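Local coordinates for GDSL-like Lipase (Parabacteroides distasonis, PDB 3P94), which probably hydrolyses ester bonds in lipids, perhaps of lysophospholipids, as a serine hydrolase of the GDSL (SGNH) superfamily, at residues E14-V19 and V50-S55; Q57-M62 and G101-M106; V122-D127 and D160-M165. One frame throughout, in Å; residues are numbered along the deposited sequence.

Interaction 1. Residues E14-V19 and V50-S55; sequences EANKTV and VDRGIS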
ATOM      1  N   GLU A  14     -12.617  16.112   0.223  1.00 19.66           N
ATOM      2  CA  GLU A  14     -12.838  17.117   1.262  1.00 20.54           C
ATOM      3  C   GLU A  14     -11.672  17.185   2.240  1.00 23.37           C
ATOM      4  O   GLU A  14     -11.215  18.288   2.559  1.00 24.09           O
ATOM      5  CB  GLU A  14     -14.166  16.863   2.003  1.00 22.35           C
ATOM      6  CG  GLU A  14     -15.392  17.233   1.187  1.00 32.24           C
ATOM      7  CD  GLU A  14     -15.450  18.666   0.685  1.00 54.76           C
ATOM      8  OE1 GLU A  14     -15.131  19.596   1.459  1.00 45.33           O
ATOM      9  OE2 GLU A  14     -15.811  18.854  -0.499  1.00 58.85           O
ATOM     10  N   ALA A  15     -11.186  16.020   2.705  1.00 19.20           N
ATOM     11  CA  ALA A  15     -10.054  15.910   3.626  1.00 18.97           C
ATOM     12  C   ALA A  15      -8.791  16.581   3.061  1.00 23.61           C
ATOM     13  O   ALA A  15      -8.067  17.228   3.814  1.00 24.27           O
ATOM     14  CB  ALA A  15      -9.775  14.458   3.927  1.00 19.17           C
ATOM     15  N   ASN A  16      -8.550  16.457   1.739  1.00 20.96           N
ATOM     16  CA  ASN A  16      -7.397  17.047   1.043  1.00 21.37           C
ATOM     17  C   ASN A  16      -7.355  18.579   1.156  1.00 28.33           C
ATOM     18  O   ASN A  16      -6.265  19.152   1.192  1.00 28.79           O
ATOM     19  CB  ASN A  16      -7.404  16.644  -0.427  1.00 19.04           C
ATOM     20  CG  ASN A  16      -7.049  15.189  -0.671  1.00 25.07           C
ATOM     21  OD1 ASN A  16      -6.445  14.507   0.162  1.00 18.03           O
ATOM     22  ND2 ASN A  16      -7.423  14.671  -1.819  1.00 19.05           N
ATOM     23  N   LYS A  17      -8.526  19.227   1.250  1.00 27.10           N
ATOM     24  CA  LYS A  17      -8.671  20.693   1.331  1.00 28.45           C
ATOM     25  C   LYS A  17      -8.129  21.298   2.647  1.00 33.92           C
ATOM     26  O   LYS A  17      -7.891  22.504   2.689  1.00 35.71           O
ATOM     27  CB  LYS A  17     -10.137  21.106   1.145  1.00 30.49           C
ATOM     28  CG  LYS A  17     -10.758  20.640  -0.180  1.00 37.12           C
ATOM     29  CD  LYS A  17     -11.915  21.541  -0.578  1.00 45.75           C
ATOM     30  CE  LYS A  17     -13.145  20.825  -1.043  1.00 54.62           C
ATOM     31  NZ  LYS A  17     -14.353  21.516  -0.544  1.00 62.33           N
ATOM     32  N   THR A  18      -7.916  20.488   3.698  1.00 29.83           N
ATOM     33  CA  THR A  18      -7.405  21.010   4.971  1.00 30.31           C
ATOM     34  C   THR A  18      -6.029  20.428   5.331  1.00 33.21           C
ATOM     35  O   THR A  18      -5.480  20.760   6.390  1.00 34.68           O
ATOM     36  CB  THR A  18      -8.422  20.833   6.104  1.00 46.24           C
ATOM     37  OG1 THR A  18      -8.829  19.466   6.186  1.00 48.12           O
ATOM     38  CG2 THR A  18      -9.627  21.762   5.948  1.00 44.18           C
ATOM     39  N   VAL A  19      -5.444  19.615   4.430  1.00 26.28           N
ATOM     40  CA  VAL A  19      -4.093  19.092   4.592  1.00 25.33           C
ATOM     41  C   VAL A  19      -3.124  20.257   4.337  1.00 28.74           C
ATOM     42  O   VAL A  19      -3.307  20.990   3.360  1.00 27.67           O
ATOM     43  CB  VAL A  19      -3.825  17.885   3.639  1.00 28.76           C
ATOM     44  CG1 VAL A  19      -2.336  17.553   3.556  1.00 28.46           C
ATOM     45  CG2 VAL A  19      -4.621  16.657   4.075  1.00 27.90           C
ATOM     46  N   VAL A  50      -0.031  11.333   6.331  1.00 16.53           N
ATOM     47  CA  VAL A  50      -1.348  11.518   5.723  1.00 15.69           C
ATOM     48  C   VAL A  50      -1.839  10.138   5.288  1.00 19.05           C
ATOM     49  O   VAL A  50      -1.188   9.491   4.474  1.00 20.07           O
ATOM     50  CB  VAL A  50      -1.325  12.545   4.558  1.00 19.17           C
ATOM     51  CG1 VAL A  50      -2.687  12.643   3.881  1.00 19.63           C
ATOM     52  CG2 VAL A  50      -0.879  13.915   5.040  1.00 19.90           C
ATOM     53  N   ASP A  51      -2.969   9.688   5.842  1.00 13.95           N
ATOM     54  CA  ASP A  51      -3.547   8.374   5.548  1.00 13.53           C
ATOM     55  C   ASP A  51      -4.475   8.481   4.334  1.00 15.68           C
ATOM     56  O   ASP A  51      -5.485   9.181   4.377  1.00 15.41           O
ATOM     57  CB  ASP A  51      -4.284   7.848   6.805  1.00 15.38           C
ATOM     58  CG  ASP A  51      -5.180   6.627   6.632  1.00 22.23           C
ATOM     59  OD1 ASP A  51      -5.004   5.884   5.617  1.00 21.25           O
ATOM     60  OD2 ASP A  51      -6.029   6.385   7.530  1.00 20.99           O
ATOM     61  N   ARG A  52      -4.116   7.799   3.247  1.00 13.36           N
ATOM     62  CA  ARG A  52      -4.915   7.812   2.026  1.00 12.27           C
ATOM     63  C   ARG A  52      -5.224   6.379   1.549  1.00 15.62           C
ATOM     64  O   ARG A  52      -5.362   6.131   0.349  1.00 15.40           O
ATOM     65  CB  ARG A  52      -4.237   8.667   0.927  1.00 13.42           C
ATOM     66  CG  ARG A  52      -4.269  10.194   1.196  1.00 16.87           C
ATOM     67  CD  ARG A  52      -5.704  10.732   1.193  1.00 17.70           C
ATOM     68  NE  ARG A  52      -5.825  12.156   1.506  1.00 18.25           N
ATOM     69  CZ  ARG A  52      -6.067  12.641   2.719  1.00 24.91           C
ATOM     70  NH1 ARG A  52      -6.177  11.829   3.759  1.00 12.79           N
ATOM     71  NH2 ARG A  52      -6.188  13.946   2.905  1.00 15.66           N
ATOM     72  N   GLY A  53      -5.402   5.463   2.505  1.00 13.41           N
ATOM     73  CA  GLY A  53      -5.782   4.084   2.208  1.00 12.62           C
ATOM     74  C   GLY A  53      -7.268   3.977   1.920  1.00 14.23           C
ATOM     75  O   GLY A  53      -8.060   4.676   2.552  1.00 15.61           O
ATOM     76  N   ILE A  54      -7.664   3.162   0.931  1.00  9.79           N
ATOM     77  CA  ILE A  54      -9.088   2.948   0.604  1.00  9.79           C
ATOM     78  C   ILE A  54      -9.346   1.456   0.441  1.00 16.20           C
ATOM     79  O   ILE A  54      -8.790   0.828  -0.474  1.00 13.58           O
ATOM     80  CB  ILE A  54      -9.598   3.741  -0.634  1.00 11.93           C
ATOM     81  CG1 ILE A  54      -9.525   5.268  -0.399  1.00 11.02           C
ATOM     82  CG2 ILE A  54     -11.067   3.342  -0.946  1.00 12.78           C
ATOM     83  CD1 ILE A  54     -10.017   6.154  -1.575  1.00 11.11           C
ATOM     84  N   SER A  55     -10.230   0.902   1.303  1.00 12.68           N
ATOM     85  CA  SER A  55     -10.597  -0.509   1.278  1.00 13.24           C
ATOM     86  C   SER A  55     -10.992  -1.005  -0.117  1.00 18.77           C
ATOM     87  O   SER A  55     -11.699  -0.306  -0.833  1.00 17.02           O
ATOM     88  CB  SER A  55     -11.746  -0.775   2.238  1.00 17.05           C
ATOM     89  OG  SER A  55     -11.309  -0.573   3.570  1.00 29.46           O
TER
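V19 and V50 mark the closest approach of the two backbones, with their CA atoms 8.1 Å apart, so the short helix and type I turn of 14-19 meet strand 49-53 mainly through side chains. The main link is R52 with N16. The guanidinium grips the amide side-on, NE and NH2 both donating to the single oxygen OD1 of N16, each at 2.8 Å. Sharing one acceptor bends both bonds, to N-H...O angles of 139° and 136°. OD1 lies near the guanidinium plane, while the amide itself is turned 36° against it. Arginine suits this place because its chain, turned at the CB-CG bond, can carry a flat group with several donors away from the strand and toward the helix; its third nitrogen, NH1, binds D51 O at 2.8 Å. N16 is likewise used at both ends, its ND2 bonding to D69 of helix 59-71. Apolar groups pack round the charge. V50 CG1 sits 3.5 Å above the centre of the R52 guanidinium plane, and V19 CG2 comes obliquely to within 3.3 Å of R52 NH2. The second branches of the valines, V19 CG1 and V50 CG2, touch at 4.2 Å. Here the arginine-asparagine link fastens the N-terminal segment to strand 49-53, an outermost strand of the parallel sheet of a flavodoxin-like alpha/beta fold.

Interaction 2. Residues Q57-M62 and G101-M106; sequences QTTSEM and GNLVSM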
ATOM      1  N   GLN A  57      -9.382  -1.346  -2.927  1.00 16.74           N
ATOM      2  CA  GLN A  57      -8.769  -0.785  -4.128  1.00 15.74           C
ATOM      3  C   GLN A  57      -7.609  -1.619  -4.664  1.00 18.07           C
ATOM      4  O   GLN A  57      -6.860  -2.231  -3.899  1.00 18.00           O
ATOM      5  CB  GLN A  57      -8.293   0.648  -3.884  1.00 16.31           C
ATOM      6  CG  GLN A  57      -9.451   1.636  -3.799  1.00 13.41           C
ATOM      7  CD  GLN A  57      -9.120   2.995  -4.365  1.00 17.85           C
ATOM      8  OE1 GLN A  57      -7.963   3.424  -4.393  1.00 13.83           O
ATOM      9  NE2 GLN A  57     -10.139   3.697  -4.859  1.00 15.43           N
ATOM     10  N   THR A  58      -7.474  -1.620  -5.989  1.00 13.71           N
ATOM     11  CA  THR A  58      -6.380  -2.279  -6.690  1.00 13.40           C
ATOM     12  C   THR A  58      -5.405  -1.181  -7.136  1.00 15.16           C
ATOM     13  O   THR A  58      -5.698   0.011  -6.969  1.00 11.13           O
ATOM     14  CB  THR A  58      -6.875  -3.139  -7.868  1.00 18.92           C
ATOM     15  OG1 THR A  58      -7.182  -2.315  -9.000  1.00 18.28           O
ATOM     16  CG2 THR A  58      -8.028  -4.068  -7.506  1.00 14.07           C
ATOM     17  N   THR A  59      -4.273  -1.576  -7.740  1.00 12.95           N
ATOM     18  CA  THR A  59      -3.268  -0.612  -8.234  1.00 12.54           C
ATOM     19  C   THR A  59      -3.859   0.286  -9.341  1.00 15.13           C
ATOM     20  O   THR A  59      -3.363   1.394  -9.526  1.00 14.21           O
ATOM     21  CB  THR A  59      -2.020  -1.339  -8.722  1.00 18.38           C
ATOM     22  OG1 THR A  59      -2.374  -2.218  -9.782  1.00 12.11           O
ATOM     23  CG2 THR A  59      -1.282  -2.091  -7.596  1.00 16.36           C
ATOM     24  N   SER A  60      -4.921  -0.188 -10.064  1.00 12.44           N
ATOM     25  CA  SER A  60      -5.556   0.589 -11.134  1.00 12.95           C
ATOM     26  C   SER A  60      -6.257   1.843 -10.575  1.00 15.18           C
ATOM     27  O   SER A  60      -5.986   2.937 -11.068  1.00 14.99           O
ATOM     28  CB  SER A  60      -6.527  -0.271 -11.935  1.00 16.50           C
ATOM     29  OG  SER A  60      -5.808  -1.189 -12.741  1.00 19.75           O
ATOM     30  N   GLU A  61      -7.111   1.705  -9.531  1.00 13.09           N
ATOM     31  CA  GLU A  61      -7.791   2.865  -8.922  1.00 12.40           C
ATOM     32  C   GLU A  61      -6.771   3.792  -8.304  1.00 14.90           C
ATOM     33  O   GLU A  61      -6.892   5.011  -8.391  1.00 13.71           O
ATOM     34  CB  GLU A  61      -8.823   2.457  -7.858  1.00 13.35           C
ATOM     35  CG  GLU A  61     -10.010   1.683  -8.414  1.00 15.11           C
ATOM     36  CD  GLU A  61      -9.910   0.177  -8.247  1.00 27.08           C
ATOM     37  OE1 GLU A  61      -8.780  -0.349  -8.108  1.00 19.69           O
ATOM     38  OE2 GLU A  61     -10.976  -0.475  -8.214  1.00 23.07           O
HETATM   39  N   MSE A  62      -5.743   3.202  -7.706  1.00  9.38           N
HETATM   40  CA  MSE A  62      -4.691   3.951  -7.054  1.00  7.87           C
HETATM   41  C   MSE A  62      -3.903   4.810  -8.036  1.00 12.86           C
HETATM   42  O   MSE A  62      -3.639   5.982  -7.727  1.00 13.02           O
HETATM   43  CB  MSE A  62      -3.781   2.990  -6.297  1.00  8.80           C
HETATM   44  CG  MSE A  62      -4.397   2.515  -5.018  1.00 14.43           C
HETATM   45 SE   MSE A  62      -3.076   1.476  -4.090  0.75 19.58          SE
HETATM   46  CE  MSE A  62      -4.277  -0.036  -3.636  1.00 17.42           C
ATOM     47  N   GLY A 101       3.269  -3.023 -13.433  1.00 13.82           N
ATOM     48  CA  GLY A 101       3.293  -1.879 -14.343  1.00 14.42           C
ATOM     49  C   GLY A 101       2.613  -0.652 -13.771  1.00 17.15           C
ATOM     50  O   GLY A 101       3.111   0.466 -13.936  1.00 16.72           O
ATOM     51  N   ASN A 102       1.474  -0.850 -13.080  1.00 13.74           N
ATOM     52  CA  ASN A 102       0.742   0.223 -12.410  1.00 13.00           C
ATOM     53  C   ASN A 102       1.597   0.836 -11.297  1.00 16.52           C
ATOM     54  O   ASN A 102       1.590   2.060 -11.125  1.00 14.45           O
ATOM     55  CB  ASN A 102      -0.569  -0.293 -11.832  1.00 10.86           C
ATOM     56  CG  ASN A 102      -1.693  -0.420 -12.819  1.00 19.44           C
ATOM     57  OD1 ASN A 102      -1.709   0.206 -13.870  1.00 16.10           O
ATOM     58  ND2 ASN A 102      -2.692  -1.191 -12.470  1.00 19.33           N
ATOM     59  N   LEU A 103       2.325  -0.023 -10.541  1.00 13.25           N
ATOM     60  CA  LEU A 103       3.210   0.434  -9.460  1.00 12.95           C
ATOM     61  C   LEU A 103       4.375   1.240 -10.048  1.00 15.55           C
ATOM     62  O   LEU A 103       4.726   2.268  -9.484  1.00 13.92           O
ATOM     63  CB  LEU A 103       3.722  -0.758  -8.620  1.00 13.11           C
ATOM     64  CG  LEU A 103       2.641  -1.545  -7.825  1.00 18.26           C
ATOM     65  CD1 LEU A 103       3.166  -2.911  -7.390  1.00 19.39           C
ATOM     66  CD2 LEU A 103       2.165  -0.770  -6.611  1.00 19.99           C
ATOM     67  N   VAL A 104       4.930   0.805 -11.204  1.00 12.45           N
ATOM     68  CA  VAL A 104       6.021   1.518 -11.910  1.00 12.34           C
ATOM     69  C   VAL A 104       5.515   2.903 -12.382  1.00 16.34           C
ATOM     70  O   VAL A 104       6.227   3.898 -12.235  1.00 13.93           O
ATOM     71  CB  VAL A 104       6.607   0.695 -13.089  1.00 16.66           C
ATOM     72  CG1 VAL A 104       7.639   1.497 -13.891  1.00 16.67           C
ATOM     73  CG2 VAL A 104       7.221  -0.609 -12.590  1.00 16.73           C
ATOM     74  N   SER A 105       4.283   2.967 -12.913  1.00 12.73           N
ATOM     75  CA  SER A 105       3.701   4.238 -13.359  1.00 12.40           C
ATOM     76  C   SER A 105       3.501   5.188 -12.166  1.00 14.23           C
ATOM     77  O   SER A 105       3.795   6.369 -12.304  1.00 13.98           O
ATOM     78  CB  SER A 105       2.397   3.998 -14.099  1.00 13.86           C
ATOM     79  OG  SER A 105       2.691   3.518 -15.398  1.00 20.12           O
HETATM   80  N   MSE A 106       3.067   4.670 -10.980  1.00 10.95           N
HETATM   81  CA  MSE A 106       2.954   5.500  -9.760  1.00  8.42           C
HETATM   82  C   MSE A 106       4.342   6.033  -9.354  1.00 14.05           C
HETATM   83  O   MSE A 106       4.473   7.227  -9.057  1.00 14.58           O
HETATM   84  CB  MSE A 106       2.330   4.727  -8.593  1.00  8.75           C
HETATM   85  CG  MSE A 106       0.830   4.450  -8.769  1.00 13.21           C
HETATM   86 SE   MSE A 106       0.087   3.669  -7.125  0.75 15.93          SE
HETATM   87  CE  MSE A 106      -0.303   1.907  -7.820  1.00 12.86           C
TER
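T59 and N102 cross at a slant where two helices come close, and the N102 amide donates from ND2 to T59 OG1 at 2.9 Å. The bond is nearly straight, 164°, and OG1 lies in the amide plane. The same ND2 makes a weak bond to S60 OG, so one small amide group spans two neighbouring hydroxyls. T59 OG1 is also hydrogen-bonded to D86, of helix 84-87. With chi1 at 60° the T59 hydroxyl faces these polar partners, and the methyl CG2 turns to L103, meeting its CD2 at 3.8 Å with the side chains at about a right angle. A valine here would probably keep much of that methyl packing but cost D86 a partner and leave N102 only its weak bond to S60. Helix 59-71 starts at this point with a capping box: T58 OG1 accepts from S60 N, and E61 OE1 takes bonds from T58 N and OG1 on opposite faces of the carboxylate. Further along both helices, M106, a selenomethionine in the crystal, bends at its last torsion so that CE reaches T59 CB at 3.8 Å. This flexible, unbranched chain lets the same CE lie against M62 CB at 3.9 Å, while L63 and F66 of helix 59-71 touch M106 as well.

Interaction 3. Residues V122-D127 and D160-M165; sequences VLPAYD and DYHSAM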
ATOM      1  N   VAL A 122       4.185  -6.583  -0.527  1.00 17.43           N
ATOM      2  CA  VAL A 122       2.795  -7.006  -0.356  1.00 16.26           C
ATOM      3  C   VAL A 122       2.826  -8.002   0.813  1.00 19.02           C
ATOM      4  O   VAL A 122       3.760  -8.813   0.905  1.00 17.23           O
ATOM      5  CB  VAL A 122       2.198  -7.596  -1.667  1.00 20.16           C
ATOM      6  CG1 VAL A 122       0.782  -8.127  -1.448  1.00 20.00           C
ATOM      7  CG2 VAL A 122       2.205  -6.556  -2.788  1.00 19.54           C
ATOM      8  N   LEU A 123       1.869  -7.881   1.750  1.00 14.59           N
ATOM      9  CA  LEU A 123       1.832  -8.749   2.923  1.00 14.53           C
ATOM     10  C   LEU A 123       1.588 -10.223   2.532  1.00 18.86           C
ATOM     11  O   LEU A 123       0.951 -10.497   1.504  1.00 16.83           O
ATOM     12  CB  LEU A 123       0.758  -8.278   3.911  1.00 14.15           C
ATOM     13  CG  LEU A 123       1.217  -7.410   5.089  1.00 20.07           C
ATOM     14  CD1 LEU A 123       1.951  -6.159   4.629  1.00 21.15           C
ATOM     15  CD2 LEU A 123       0.045  -7.014   5.965  1.00 21.19           C
ATOM     16  N   PRO A 124       2.081 -11.182   3.354  1.00 16.10           N
ATOM     17  CA  PRO A 124       1.781 -12.597   3.080  1.00 16.14           C
ATOM     18  C   PRO A 124       0.269 -12.846   3.121  1.00 19.25           C
ATOM     19  O   PRO A 124      -0.449 -12.183   3.869  1.00 18.50           O
ATOM     20  CB  PRO A 124       2.484 -13.341   4.222  1.00 18.76           C
ATOM     21  CG  PRO A 124       3.411 -12.374   4.830  1.00 22.42           C
ATOM     22  CD  PRO A 124       2.837 -11.026   4.615  1.00 17.59           C
ATOM     23  N   ALA A 125      -0.213 -13.737   2.257  1.00 16.19           N
ATOM     24  CA  ALA A 125      -1.613 -14.150   2.194  1.00 15.65           C
ATOM     25  C   ALA A 125      -1.666 -15.546   1.626  1.00 20.99           C
ATOM     26  O   ALA A 125      -1.160 -15.783   0.530  1.00 19.87           O
ATOM     27  CB  ALA A 125      -2.446 -13.191   1.359  1.00 15.42           C
ATOM     28  N   TYR A 126      -2.256 -16.472   2.378  1.00 18.66           N
ATOM     29  CA  TYR A 126      -2.383 -17.865   1.947  1.00 19.45           C
ATOM     30  C   TYR A 126      -3.704 -18.094   1.208  1.00 23.17           C
ATOM     31  O   TYR A 126      -3.772 -18.955   0.328  1.00 21.83           O
ATOM     32  CB  TYR A 126      -2.277 -18.802   3.161  1.00 21.50           C
ATOM     33  CG  TYR A 126      -2.358 -20.270   2.806  1.00 26.24           C
ATOM     34  CD1 TYR A 126      -1.295 -20.915   2.178  1.00 29.01           C
ATOM     35  CD2 TYR A 126      -3.480 -21.027   3.136  1.00 27.38           C
ATOM     36  CE1 TYR A 126      -1.356 -22.271   1.869  1.00 31.74           C
ATOM     37  CE2 TYR A 126      -3.552 -22.381   2.834  1.00 28.89           C
ATOM     38  CZ  TYR A 126      -2.486 -23.001   2.201  1.00 37.26           C
ATOM     39  OH  TYR A 126      -2.550 -24.335   1.892  1.00 38.00           O
ATOM     40  N   ASP A 127      -4.759 -17.341   1.582  1.00 20.75           N
ATOM     41  CA  ASP A 127      -6.092 -17.464   0.982  1.00 21.31           C
ATOM     42  C   ASP A 127      -6.937 -16.223   1.254  1.00 26.26           C
ATOM     43  O   ASP A 127      -6.734 -15.537   2.267  1.00 27.09           O
ATOM     44  CB  ASP A 127      -6.800 -18.717   1.547  1.00 24.15           C
ATOM     45  CG  ASP A 127      -8.085 -19.096   0.838  1.00 34.28           C
ATOM     46  OD1 ASP A 127      -8.046 -19.277  -0.397  1.00 33.71           O
ATOM     47  OD2 ASP A 127      -9.135 -19.213   1.521  1.00 41.63           O
ATOM     48  N   ASP A 160      10.367  -4.352   3.820  1.00 16.59           N
ATOM     49  CA  ASP A 160      10.075  -5.777   3.812  1.00 16.48           C
ATOM     50  C   ASP A 160       9.218  -6.220   5.014  1.00 20.28           C
ATOM     51  O   ASP A 160       9.696  -6.883   5.955  1.00 19.96           O
ATOM     52  CB  ASP A 160      11.364  -6.603   3.715  1.00 18.97           C
ATOM     53  CG  ASP A 160      11.167  -8.065   3.332  1.00 22.86           C
ATOM     54  OD1 ASP A 160      10.005  -8.474   3.106  1.00 23.57           O
ATOM     55  OD2 ASP A 160      12.170  -8.786   3.229  1.00 23.79           O
ATOM     56  N   TYR A 161       7.915  -5.934   4.921  1.00 15.69           N
ATOM     57  CA  TYR A 161       6.952  -6.419   5.907  1.00 15.55           C
ATOM     58  C   TYR A 161       6.833  -7.938   5.840  1.00 19.02           C
ATOM     59  O   TYR A 161       6.688  -8.594   6.870  1.00 18.36           O
ATOM     60  CB  TYR A 161       5.550  -5.852   5.622  1.00 15.89           C
ATOM     61  CG  TYR A 161       5.339  -4.363   5.757  1.00 16.23           C
ATOM     62  CD1 TYR A 161       5.870  -3.660   6.832  1.00 17.96           C
ATOM     63  CD2 TYR A 161       4.466  -3.689   4.908  1.00 16.96           C
ATOM     64  CE1 TYR A 161       5.598  -2.304   7.013  1.00 18.26           C
ATOM     65  CE2 TYR A 161       4.180  -2.340   5.083  1.00 17.91           C
ATOM     66  CZ  TYR A 161       4.746  -1.651   6.139  1.00 22.17           C
ATOM     67  OH  TYR A 161       4.462  -0.323   6.304  1.00 23.54           O
ATOM     68  N   HIS A 162       6.817  -8.474   4.600  1.00 15.07           N
ATOM     69  CA  HIS A 162       6.585  -9.882   4.259  1.00 15.02           C
ATOM     70  C   HIS A 162       7.512 -10.848   5.013  1.00 21.18           C
ATOM     71  O   HIS A 162       7.002 -11.775   5.643  1.00 21.89           O
ATOM     72  CB  HIS A 162       6.705 -10.094   2.728  1.00 15.54           C
ATOM     73  CG  HIS A 162       6.188 -11.427   2.266  1.00 18.97           C
ATOM     74  ND1 HIS A 162       6.920 -12.589   2.443  1.00 20.71           N
ATOM     75  CD2 HIS A 162       5.020 -11.738   1.651  1.00 19.73           C
ATOM     76  CE1 HIS A 162       6.175 -13.567   1.942  1.00 19.73           C
ATOM     77  NE2 HIS A 162       5.029 -13.106   1.447  1.00 19.43           N
ATOM     78  N   SER A 163       8.847 -10.639   4.972  1.00 18.23           N
ATOM     79  CA  SER A 163       9.783 -11.530   5.669  1.00 18.73           C
ATOM     80  C   SER A 163       9.591 -11.509   7.194  1.00 23.57           C
ATOM     81  O   SER A 163       9.783 -12.539   7.854  1.00 23.53           O
ATOM     82  CB  SER A 163      11.225 -11.177   5.326  1.00 22.11           C
ATOM     83  OG  SER A 163      11.443 -11.318   3.931  1.00 29.96           O
ATOM     84  N   ALA A 164       9.198 -10.348   7.742  1.00 19.25           N
ATOM     85  CA  ALA A 164       8.979 -10.160   9.177  1.00 20.54           C
ATOM     86  C   ALA A 164       7.666 -10.776   9.680  1.00 24.38           C
ATOM     87  O   ALA A 164       7.529 -11.006  10.884  1.00 26.48           O
ATOM     88  CB  ALA A 164       8.983  -8.677   9.503  1.00 20.68           C
HETATM   89  N   MSE A 165       6.692 -11.011   8.787  1.00 17.20           N
HETATM   90  CA  MSE A 165       5.370 -11.480   9.220  1.00 15.15           C
HETATM   91  C   MSE A 165       4.949 -12.868   8.706  1.00 22.19           C
HETATM   92  O   MSE A 165       3.987 -13.428   9.242  1.00 22.50           O
HETATM   93  CB  MSE A 165       4.305 -10.458   8.767  1.00 14.22           C
HETATM   94  CG  MSE A 165       4.510  -9.069   9.355  1.00 16.19           C
HETATM   95 SE   MSE A 165       3.393  -7.744   8.479  0.75 17.04          SE
HETATM   96  CE  MSE A 165       1.760  -8.053   9.498  1.00 14.31           C
TER
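P124 lies over one face of the H162 ring in a CH-pi contact, its CG 3.8 Å from the ring centroid and 17° off the normal. Proline suits the place: its ring is compact and carries polarised C-H groups, and it slides past the imidazole in the opposite direction. The H162 ring reaches there because CG is anti to the backbone N (chi1 -167°). At the ring's edge, V122 O lies in the plane, 3.3 Å from H162 CD2, a close C-H to carbonyl approach rather than a classical hydrogen bond.

Most of the purely apolar contacts belong to L123, whose branched end meets two side chains of the helix. Its CD1 methyl meets CD2 of the Y161 ring obliquely at 3.5 Å, and its CG rests 4.0 Å from SE of M165, a selenomethionine. Polar bonds serve the helix itself: D160 is the N-cap, OD1 accepting from S163 N at 3.1 Å in a bond of 170°, and OD2 pairing with S163 OG.

L123 also lies near, without touching, S31, H182 and D179, which resemble a Ser-His-Asp triad. V140 and N144 of helix 137-153 touch H162, and M191 of helix 185-202 touches Y161 and M165; the contact thus joins the loop after strand 116-120 to helix 161-165, which follows strand 157-159.

From the N terminus the three contacts follow one another in series, neither nesting nor crossing. Interaction 1 closes the first loop, bringing the entry segment 14-19 to edge strand 49-53 after the chain has run through strand 23-29. The chain then passes almost directly into interaction 2, whose loop includes strand 75-81 and joins the start of helix 59-71 to helix 96-112. Interaction 3 spans helix 137-153 and strand 157-159, tying the loop after strand 116-120 to helix 161-165. Interactions 1 and 3 lie on opposite sides of the chain's centre, their centres 26 Å apart, whereas the nearest atoms of interactions 2 and 3 are about 6 Å apart.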